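Local coordinates for protein putative fimbrium tip subunit Fim1C (Bacteroides ovatus, PDB 4EPS) that probably serves as a component of the fimbrium tip, in cell-surface filaments that mediate cell adhesion and biofilm formation, at residues Thr121-Gln126 / Arg219-Pro224; Thr169-Thr174 / Tyr187-Val192; Ala319-Leu324 / Ser366-Thr371. All coordinates share one frame; numbering follows the deposited sequence. Where two conformers were deposited one is given.

Interaction 1: residues Thr121-Gln126 / Arg219-Pro224; sequences TEQSDQ and RLLRKP. With GOL (glycerol), chain I.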
loop_
_atom_site.group_PDB
_atom_site.type_symbol
_atom_site.label_atom_id
_atom_site.label_comp_id
_atom_site.label_asym_id
_atom_site.label_seq_id
_atom_site.Cartn_x
_atom_site.Cartn_y
_atom_site.Cartn_z
ATOM N N THR A 121 42.831 5.737 -14.992
ATOM C CA THR A 121 41.612 5.408 -14.266
ATOM C C THR A 121 40.938 6.685 -13.720
ATOM O O THR A 121 40.017 6.576 -12.906
ATOM C CB THR A 121 41.928 4.390 -13.171
ATOM O OG1 THR A 121 42.971 4.904 -12.345
ATOM C CG2 THR A 121 42.317 3.002 -13.731
ATOM N N GLU A 122 41.368 7.879 -14.191
ATOM C CA GLU A 122 40.772 9.169 -13.786
ATOM C C GLU A 122 39.803 9.610 -14.894
ATOM O O GLU A 122 40.218 10.171 -15.915
ATOM C CB GLU A 122 41.877 10.209 -13.502
ATOM C CG GLU A 122 42.577 9.984 -12.165
ATOM C CD GLU A 122 41.663 10.011 -10.949
ATOM O OE1 GLU A 122 40.873 10.976 -10.805
ATOM O OE2 GLU A 122 41.706 9.041 -10.159
ATOM N N GLN A 123 38.520 9.233 -14.746
ATOM C CA GLN A 123 37.523 9.481 -15.792
ATOM C C GLN A 123 36.225 10.061 -15.198
ATOM O O GLN A 123 35.174 9.969 -15.827
ATOM C CB GLN A 123 37.215 8.134 -16.528
ATOM C CG GLN A 123 38.419 7.517 -17.286
ATOM C CD GLN A 123 38.119 6.126 -17.808
ATOM O OE1 GLN A 123 36.977 5.813 -18.159
ATOM N NE2 GLN A 123 39.154 5.286 -17.940
ATOM N N SER A 124 36.314 10.683 -14.008
ATOM C CA SER A 124 35.173 11.127 -13.197
ATOM C C SER A 124 34.377 12.319 -13.771
ATOM O O SER A 124 33.323 12.629 -13.236
ATOM C CB SER A 124 35.607 11.436 -11.766
ATOM O OG SER A 124 36.536 12.505 -11.767
ATOM N N ASP A 125 34.843 12.967 -14.831
ATOM C CA ASP A 125 34.028 14.020 -15.431
ATOM C C ASP A 125 33.979 13.834 -16.944
ATOM O O ASP A 125 34.792 13.073 -17.495
ATOM C CB ASP A 125 34.497 15.434 -15.030
ATOM C CG ASP A 125 35.938 15.718 -15.356
ATOM O OD1 ASP A 125 36.258 15.847 -16.546
ATOM O OD2 ASP A 125 36.752 15.800 -14.413
ATOM N N GLN A 126 33.011 14.504 -17.613
ATOM C CA GLN A 126 32.807 14.375 -19.056
ATOM C C GLN A 126 34.081 14.608 -19.836
ATOM O O GLN A 126 34.364 13.799 -20.710
ATOM C CB GLN A 126 31.683 15.286 -19.579
ATOM C CG GLN A 126 30.299 14.692 -19.291
ATOM C CD GLN A 126 29.153 15.441 -19.931
ATOM O OE1 GLN A 126 28.821 16.572 -19.550
ATOM N NE2 GLN A 126 28.485 14.797 -20.879
ATOM N N ARG A 219 30.693 4.129 -15.291
ATOM C CA ARG A 219 31.333 3.676 -16.542
ATOM C C ARG A 219 32.811 3.934 -16.483
ATOM O O ARG A 219 33.245 4.969 -15.982
ATOM C CB ARG A 219 30.694 4.365 -17.770
ATOM C CG ARG A 219 29.211 4.004 -17.897
ATOM C CD ARG A 219 28.637 4.186 -19.287
ATOM N NE ARG A 219 28.382 5.586 -19.626
ATOM C CZ ARG A 219 27.230 6.225 -19.431
ATOM N NH1 ARG A 219 26.197 5.600 -18.858
ATOM N NH2 ARG A 219 27.103 7.493 -19.785
ATOM N N LEU A 220 33.604 2.978 -16.964
ATOM C CA LEU A 220 35.047 3.110 -16.942
ATOM C C LEU A 220 35.638 2.485 -18.183
ATOM O O LEU A 220 35.461 1.284 -18.390
ATOM C CB LEU A 220 35.613 2.411 -15.680
ATOM C CG LEU A 220 37.127 2.481 -15.491
ATOM C CD1 LEU A 220 37.540 3.888 -15.005
ATOM C CD2 LEU A 220 37.566 1.467 -14.462
ATOM N N LEU A 221 36.349 3.278 -18.987
ATOM C CA LEU A 221 37.062 2.733 -20.144
ATOM C C LEU A 221 38.258 1.907 -19.674
ATOM O O LEU A 221 38.949 2.313 -18.728
ATOM C CB LEU A 221 37.551 3.850 -21.083
ATOM C CG LEU A 221 36.451 4.691 -21.731
ATOM C CD1 LEU A 221 37.025 6.031 -22.182
ATOM C CD2 LEU A 221 35.783 3.942 -22.886
ATOM N N ARG A 222 38.480 0.736 -20.319
ATOM C CA ARG A 222 39.579 -0.192 -20.015
ATOM C C ARG A 222 40.235 -0.650 -21.302
ATOM O O ARG A 222 39.599 -0.655 -22.358
ATOM C CB ARG A 222 39.070 -1.431 -19.230
ATOM C CG ARG A 222 38.378 -1.122 -17.858
ATOM C CD ARG A 222 39.342 -0.619 -16.800
ATOM N NE ARG A 222 40.379 -1.606 -16.466
ATOM C CZ ARG A 222 41.568 -1.313 -15.951
ATOM N NH1 ARG A 222 41.917 -0.045 -15.739
ATOM N NH2 ARG A 222 42.432 -2.282 -15.669
ATOM N N LYS A 223 41.516 -1.000 -21.234
ATOM C CA LYS A 223 42.199 -1.504 -22.427
ATOM C C LYS A 223 41.630 -2.867 -22.806
ATOM O O LYS A 223 41.360 -3.680 -21.919
ATOM C CB LYS A 223 43.703 -1.598 -22.199
ATOM C CG LYS A 223 44.415 -0.261 -22.321
ATOM C CD LYS A 223 45.883 -0.415 -21.977
ATOM C CE LYS A 223 46.639 0.872 -22.170
ATOM N NZ LYS A 223 48.044 0.775 -21.681
ATOM N N PRO A 224 41.392 -3.136 -24.100
ATOM C CA PRO A 224 40.903 -4.478 -24.483
ATOM C C PRO A 224 41.868 -5.569 -24.011
ATOM O O PRO A 224 43.085 -5.339 -23.947
ATOM C CB PRO A 224 40.855 -4.409 -26.015
ATOM C CG PRO A 224 40.707 -2.941 -26.305
ATOM C CD PRO A 224 41.591 -2.280 -25.291
HETATM C C1 GOL I . 31.394 11.731 -21.365
HETATM O O1 GOL I . 31.640 12.731 -22.345
HETATM C C2 GOL I . 30.179 10.897 -21.705
HETATM O O2 GOL I . 30.219 10.532 -23.092
HETATM C C3 GOL I . 30.241 9.652 -20.849
HETATM O O3 GOL I . 29.240 8.712 -21.219
#
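Segment 121-126, mostly loop, passes strand 219-222 without pairing to it, the two backbones coming nearest at Gln123 and Leu220, whose CA atoms lie 6.9 Å apart. The hydrogen bonds across the gap come from one side chain, Gln123. With CG anti to its own carbonyl carbon (chi1 -64°) and the chain extended beyond, Gln123 sets its amide against the backbone of Leu221 and occupies both polar groups of that residue. Leu221 N donates to Gln123 OE1 at 2.7 Å, on a lone pair in the carbonyl plane. In return Gln123 NE2 donates to Leu221 O over 3.1 Å; the acceptor lies almost in the plane of the Gln123 amide, and the bond is nearly straight at 166°. The second N-H of that nitrogen is probably what reaches Thr120 O, just before the loop. Strand 217-222 runs between strands 148-174 and 206-212 in the fimbrillin-like region, and its residues use their backbones differently: Leu220 bonds to Val162 and Arg222 to Ser160, whereas Leu221 turns its N and O to the glutamine. Leucine side chains pack against this amide of a buried residue: Leu220 CD1 lies 3.6 Å from Gln123 NE2, its side chain roughly perpendicular to the glutamine, and Leu221 CB packs beside OE1. Replacing Gln123 with an alanine would probably leave the N and O of Leu221 without these partners and open a gap beside both leucines. At the start of the loop, Thr121 CG2 touches Arg222 NH1 at 3.7 Å. At the other end a glycerol, probably from the crystallisation liquor, accepts a bond from Arg219 NH2 to its O3 (2.8 Å) and makes a weak one from O1 to Gln126 O, while Arg219 NH1 forms salt bridges with Asp212 and Glu217.

Interaction 2: residues Thr169-Thr174 / Tyr187-Val192; sequences TRYIFT and YVAMSV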
loop_
_atom_site.group_PDB
_atom_site.type_symbol
_atom_site.label_atom_id
_atom_site.label_comp_id
_atom_site.label_asym_id
_atom_site.label_seq_id
_atom_site.Cartn_x
_atom_site.Cartn_y
_atom_site.Cartn_z
ATOM N N THR A 169 16.892 1.622 -4.864
ATOM C CA THR A 169 15.493 1.315 -4.576
ATOM C C THR A 169 14.604 2.524 -4.784
ATOM O O THR A 169 14.750 3.526 -4.095
ATOM C CB THR A 169 15.334 0.809 -3.132
ATOM O OG1 THR A 169 16.188 -0.301 -2.935
ATOM C CG2 THR A 169 13.852 0.392 -2.801
ATOM N N ARG A 170 13.681 2.425 -5.726
ATOM C CA ARG A 170 12.694 3.478 -5.871
ATOM C C ARG A 170 11.624 3.263 -4.786
ATOM O O ARG A 170 11.150 2.140 -4.601
ATOM C CB ARG A 170 12.070 3.473 -7.270
ATOM C CG ARG A 170 10.854 4.393 -7.346
ATOM C CD ARG A 170 10.113 4.256 -8.629
ATOM N NE ARG A 170 9.089 5.299 -8.730
ATOM C CZ ARG A 170 8.213 5.374 -9.723
ATOM N NH1 ARG A 170 8.207 4.455 -10.681
ATOM N NH2 ARG A 170 7.319 6.353 -9.754
ATOM N N TYR A 171 11.275 4.327 -4.062
ATOM C CA TYR A 171 10.178 4.286 -3.099
ATOM C C TYR A 171 8.981 4.981 -3.698
ATOM O O TYR A 171 9.080 6.133 -4.110
ATOM C CB TYR A 171 10.548 4.975 -1.766
ATOM C CG TYR A 171 11.422 4.138 -0.871
ATOM C CD1 TYR A 171 12.787 4.013 -1.115
ATOM C CD2 TYR A 171 10.884 3.449 0.215
ATOM C CE1 TYR A 171 13.594 3.209 -0.317
ATOM C CE2 TYR A 171 11.687 2.649 1.029
ATOM C CZ TYR A 171 13.047 2.547 0.763
ATOM O OH TYR A 171 13.870 1.761 1.523
ATOM N N ILE A 172 7.866 4.280 -3.787
ATOM C CA ILE A 172 6.591 4.904 -4.157
ATOM C C ILE A 172 5.924 5.170 -2.795
ATOM O O ILE A 172 5.409 4.244 -2.171
ATOM C CB ILE A 172 5.750 4.024 -5.109
ATOM C CG1 ILE A 172 6.498 3.809 -6.470
ATOM C CG2 ILE A 172 4.336 4.613 -5.319
ATOM C CD1 ILE A 172 6.101 2.513 -7.217
ATOM N N PHE A 173 6.006 6.404 -2.316
ATOM C CA PHE A 173 5.415 6.753 -1.020
ATOM C C PHE A 173 3.923 6.924 -1.163
ATOM O O PHE A 173 3.456 7.572 -2.113
ATOM C CB PHE A 173 6.047 8.023 -0.459
ATOM C CG PHE A 173 7.490 7.829 -0.059
ATOM C CD1 PHE A 173 7.851 6.829 0.836
ATOM C CD2 PHE A 173 8.484 8.662 -0.566
ATOM C CE1 PHE A 173 9.181 6.668 1.221
ATOM C CE2 PHE A 173 9.812 8.524 -0.149
ATOM C CZ PHE A 173 10.147 7.538 0.741
ATOM N N THR A 174 3.168 6.293 -0.242
ATOM C CA THR A 174 1.711 6.318 -0.276
ATOM C C THR A 174 1.122 6.767 1.052
ATOM O O THR A 174 1.829 6.866 2.047
ATOM C CB THR A 174 1.151 4.908 -0.596
ATOM O OG1 THR A 174 1.362 4.057 0.541
ATOM C CG2 THR A 174 1.716 4.297 -1.894
ATOM N N TYR A 187 11.488 8.839 -6.665
ATOM C CA TYR A 187 12.303 8.973 -5.456
ATOM C C TYR A 187 13.141 7.725 -5.387
ATOM O O TYR A 187 12.571 6.649 -5.273
ATOM C CB TYR A 187 11.391 9.105 -4.212
ATOM C CG TYR A 187 12.188 9.217 -2.932
ATOM C CD1 TYR A 187 12.653 8.078 -2.273
ATOM C CD2 TYR A 187 12.496 10.465 -2.389
ATOM C CE1 TYR A 187 13.387 8.176 -1.092
ATOM C CE2 TYR A 187 13.246 10.577 -1.217
ATOM C CZ TYR A 187 13.688 9.431 -0.575
ATOM O OH TYR A 187 14.423 9.549 0.570
ATOM N N VAL A 188 14.483 7.842 -5.432
ATOM C CA VAL A 188 15.333 6.650 -5.468
ATOM C C VAL A 188 16.430 6.707 -4.429
ATOM O O VAL A 188 17.233 7.635 -4.423
ATOM C CB VAL A 188 15.952 6.419 -6.898
ATOM C CG1 VAL A 188 16.751 5.113 -6.946
ATOM C CG2 VAL A 188 14.872 6.425 -7.989
ATOM N N ALA A 189 16.483 5.689 -3.585
ATOM C CA ALA A 189 17.548 5.505 -2.591
ATOM C C ALA A 189 18.739 4.867 -3.329
ATOM O O ALA A 189 18.568 3.827 -3.947
ATOM C CB ALA A 189 17.063 4.586 -1.472
HETATM N N MSE A 190 19.897 5.506 -3.312
HETATM C CA MSE A 190 21.083 5.017 -4.044
HETATM C C MSE A 190 22.234 4.777 -3.100
HETATM O O MSE A 190 22.323 5.417 -2.051
HETATM C CB MSE A 190 21.469 6.044 -5.110
HETATM C CG MSE A 190 20.457 6.099 -6.242
HETATM SE SE MSE A 190 20.772 7.558 -7.405
HETATM C CE MSE A 190 19.952 9.104 -6.305
ATOM N N SER A 191 23.128 3.867 -3.480
ATOM C CA SER A 191 24.261 3.453 -2.659
ATOM C C SER A 191 25.127 4.628 -2.226
ATOM O O SER A 191 25.365 5.554 -3.007
ATOM C CB SER A 191 25.127 2.433 -3.411
ATOM O OG SER A 191 24.398 1.230 -3.603
ATOM N N VAL A 192 25.631 4.542 -0.991
ATOM C CA VAL A 192 26.508 5.554 -0.412
ATOM C C VAL A 192 27.874 4.952 -0.100
ATOM O O VAL A 192 28.068 3.719 -0.161
ATOM C CB VAL A 192 25.880 6.258 0.840
ATOM C CG1 VAL A 192 24.723 7.152 0.426
ATOM C CG2 VAL A 192 25.445 5.248 1.901
HETATM O O HOH W 1 9.088 7.299 -6.592
#
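Strand 187-190 lies antiparallel along the end of strand 148-174 in the fimbrillin-like region, the local axes 4.5 Å apart. Thr169 and Ala189 form a hydrogen-bonded pair, Thr169 N giving to Ala189 O at 2.9 Å and Ala189 N to Thr169 O at 2.8 Å. Arg170 and Val188 follow as a non-hydrogen-bonded pair. Beyond them Tyr171 N still reaches Tyr187 O at 2.9 Å, but a water takes up the return connection: it accepts from Tyr187 N and donates to Tyr171 O. The same water accepts from Arg170 NE at the edge of the guanidinium, with Ile172 CG1 over the rim of one face. On the sheet face that carries Tyr171, Tyr187 and Ala189, the aromatic side chains pack together. Tyr187 has CG anti to its backbone N (chi1 179°), which carries the ring toward Phe173. There CE2 of Phe173 sits over the centre of the Tyr187 ring, 3.5 Å above its plane, in an edge-to-face pair with the planes at 58°. Tyr171 CB meets Tyr187 CD1 at 3.8 Å and also lies over the rim of the Phe173 face, while Tyr171 CE1 brings the ring edge to Ala189 CB at 3.9 Å. His333 makes edge-to-face contacts with both Tyr187 and Phe173. Ring packing thus continues the strand pairing where one of the two backbone links is made through water, and the Tyr187 hydroxyl ties this largely buried aromatic cluster to Tyr274 OH on strand 273-275 and to Gly278 O in the loop after it.

Interaction 3: residues Ala319-Leu324 / Ser366-Thr371; sequences ATNDAL and SYVSVT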
loop_
_atom_site.group_PDB
_atom_site.type_symbol
_atom_site.label_atom_id
_atom_site.label_comp_id
_atom_site.label_asym_id
_atom_site.label_seq_id
_atom_site.Cartn_x
_atom_site.Cartn_y
_atom_site.Cartn_z
ATOM N N ALA A 319 5.799 30.926 -7.107
ATOM C CA ALA A 319 6.947 30.205 -7.659
ATOM C C ALA A 319 8.139 31.137 -7.819
ATOM O O ALA A 319 9.268 30.687 -7.695
ATOM C CB ALA A 319 6.586 29.565 -8.999
ATOM N N THR A 320 7.892 32.448 -8.041
ATOM C CA THR A 320 8.965 33.436 -8.225
ATOM C C THR A 320 9.856 33.557 -6.970
ATOM O O THR A 320 11.074 33.639 -7.109
ATOM C CB THR A 320 8.377 34.806 -8.616
ATOM O OG1 THR A 320 7.453 34.631 -9.696
ATOM C CG2 THR A 320 9.450 35.812 -9.005
ATOM N N ASN A 321 9.259 33.583 -5.761
ATOM C CA ASN A 321 10.080 33.740 -4.560
ATOM C C ASN A 321 10.200 32.428 -3.727
ATOM O O ASN A 321 10.442 32.516 -2.525
ATOM C CB ASN A 321 9.552 34.907 -3.693
ATOM C CG ASN A 321 8.145 34.766 -3.168
ATOM O OD1 ASN A 321 7.449 33.777 -3.396
ATOM N ND2 ASN A 321 7.696 35.761 -2.423
ATOM N N ASP A 322 10.040 31.236 -4.364
ATOM C CA ASP A 322 10.143 29.930 -3.683
ATOM C C ASP A 322 11.500 29.272 -4.009
ATOM O O ASP A 322 11.635 28.552 -5.001
ATOM C CB ASP A 322 8.959 28.996 -4.040
ATOM C CG ASP A 322 8.802 27.752 -3.147
ATOM O OD1 ASP A 322 9.821 27.281 -2.581
ATOM O OD2 ASP A 322 7.685 27.179 -3.115
ATOM N N ALA A 323 12.491 29.504 -3.139
ATOM C CA ALA A 323 13.859 28.990 -3.271
ATOM C C ALA A 323 13.917 27.464 -3.210
ATOM O O ALA A 323 14.752 26.865 -3.887
ATOM C CB ALA A 323 14.747 29.581 -2.183
ATOM N N LEU A 324 13.044 26.836 -2.391
ATOM C CA LEU A 324 12.989 25.382 -2.264
ATOM C C LEU A 324 12.516 24.745 -3.580
ATOM O O LEU A 324 13.110 23.762 -4.019
ATOM C CB LEU A 324 12.054 24.987 -1.087
ATOM C CG LEU A 324 11.828 23.482 -0.816
ATOM C CD1 LEU A 324 13.139 22.710 -0.723
ATOM C CD2 LEU A 324 11.012 23.280 0.483
ATOM N N SER A 366 13.106 37.164 -5.471
ATOM C CA SER A 366 13.376 35.740 -5.658
ATOM C C SER A 366 13.490 34.956 -4.338
ATOM O O SER A 366 13.577 33.720 -4.371
ATOM C CB SER A 366 14.645 35.547 -6.487
ATOM O OG SER A 366 15.694 36.388 -6.035
ATOM N N TYR A 367 13.485 35.658 -3.188
ATOM C CA TYR A 367 13.570 35.025 -1.854
ATOM C C TYR A 367 12.599 35.712 -0.907
ATOM O O TYR A 367 12.110 36.793 -1.208
ATOM C CB TYR A 367 15.003 35.087 -1.258
ATOM C CG TYR A 367 16.074 34.438 -2.110
ATOM C CD1 TYR A 367 16.694 35.139 -3.140
ATOM C CD2 TYR A 367 16.500 33.139 -1.858
ATOM C CE1 TYR A 367 17.645 34.538 -3.955
ATOM C CE2 TYR A 367 17.466 32.524 -2.664
ATOM C CZ TYR A 367 18.041 33.237 -3.708
ATOM O OH TYR A 367 19.011 32.690 -4.505
ATOM N N VAL A 368 12.321 35.071 0.233
ATOM C CA VAL A 368 11.507 35.618 1.311
ATOM C C VAL A 368 12.497 36.057 2.398
ATOM O O VAL A 368 13.470 35.350 2.650
ATOM C CB VAL A 368 10.475 34.554 1.825
ATOM C CG1 VAL A 368 9.645 35.098 2.985
ATOM C CG2 VAL A 368 9.552 34.094 0.688
ATOM N N SER A 369 12.250 37.191 3.060
ATOM C CA SER A 369 13.119 37.625 4.151
ATOM C C SER A 369 13.111 36.602 5.302
ATOM O O SER A 369 12.105 35.915 5.519
ATOM C CB SER A 369 12.695 38.991 4.672
ATOM O OG SER A 369 13.468 39.290 5.823
ATOM N N VAL A 370 14.244 36.496 6.021
ATOM C CA VAL A 370 14.373 35.606 7.187
ATOM C C VAL A 370 13.587 36.188 8.392
ATOM O O VAL A 370 13.365 35.479 9.369
ATOM C CB VAL A 370 15.860 35.343 7.577
ATOM C CG1 VAL A 370 16.617 34.636 6.450
ATOM C CG2 VAL A 370 16.567 36.646 7.991
ATOM N N THR A 371 13.180 37.473 8.352
ATOM C CA THR A 371 12.482 38.036 9.510
ATOM C C THR A 371 11.131 37.363 9.789
ATOM O O THR A 371 10.399 37.001 8.872
ATOM C CB THR A 371 12.301 39.567 9.363
ATOM O OG1 THR A 371 12.038 40.125 10.648
ATOM C CG2 THR A 371 11.215 39.974 8.343
HETATM O O HOH W 2 9.760 37.880 -1.934
#
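No direct hydrogen bond joins Asn321 and its neighbours to segment 366-371, although the CA atoms of Asn321 and Ser366 lie only 4.0 Å apart. The close approach instead brings two CA-H...O contacts: Ser366 CA faces Thr320 O at 3.4 Å, and Asn321 CA faces Ser366 O at 3.5 Å. A water supplies a polar link, accepting from Asn321 ND2 at 3.0 Å and donating to Tyr367 O at 2.7 Å. The Asn321 amide has further partners: ND2 also gives to Pro316 O, and OD1 accepts from Thr318 N. Its CG lies between the backbone N and the carbonyl carbon, and this chi1 of 61° turns the amide so that ND2 lies beside Val368 CG2. That methyl also meets Asn321 O at 3.7 Å. Asn321 CB, for its part, rests against Ser366 C and Tyr367 O. On the helix side, Ala323 CB approaches the Tyr367 ring obliquely, equally near CD2 and CE2 at 4.0 Å; Glu394 of helix 389-403 touches both residues. Within the second segment Ser369 OG accepts from Thr371 N, an ST turn. Asp322 is the N-cap of helix 323-327, its OD1 accepting from Leu325 N and OD2 bonded to Ser306 OG, and the contact as a whole packs this capped helix start against the irregular loop between helices 354-359 and 389-403.

Interactions 1 and 2 both belong to the fimbrillin-like region and reach the same sheet, since strands 217-222 and 148-174 are neighbours in it. Their centres are nevertheless about 27 Å apart and their nearest atoms about 13 Å. Along the chain, interaction 2 is nested within the loop that interaction 1 closes. Interaction 3 follows both in sequence, its centre about 28 Å from that of interaction 2 and about 41 Å from that of interaction 1, on the opposite side of the chain's centre from the latter. Glycerol, probably from the crystallisation liquor, binds at interaction 1 and beside Thr169 in interaction 2.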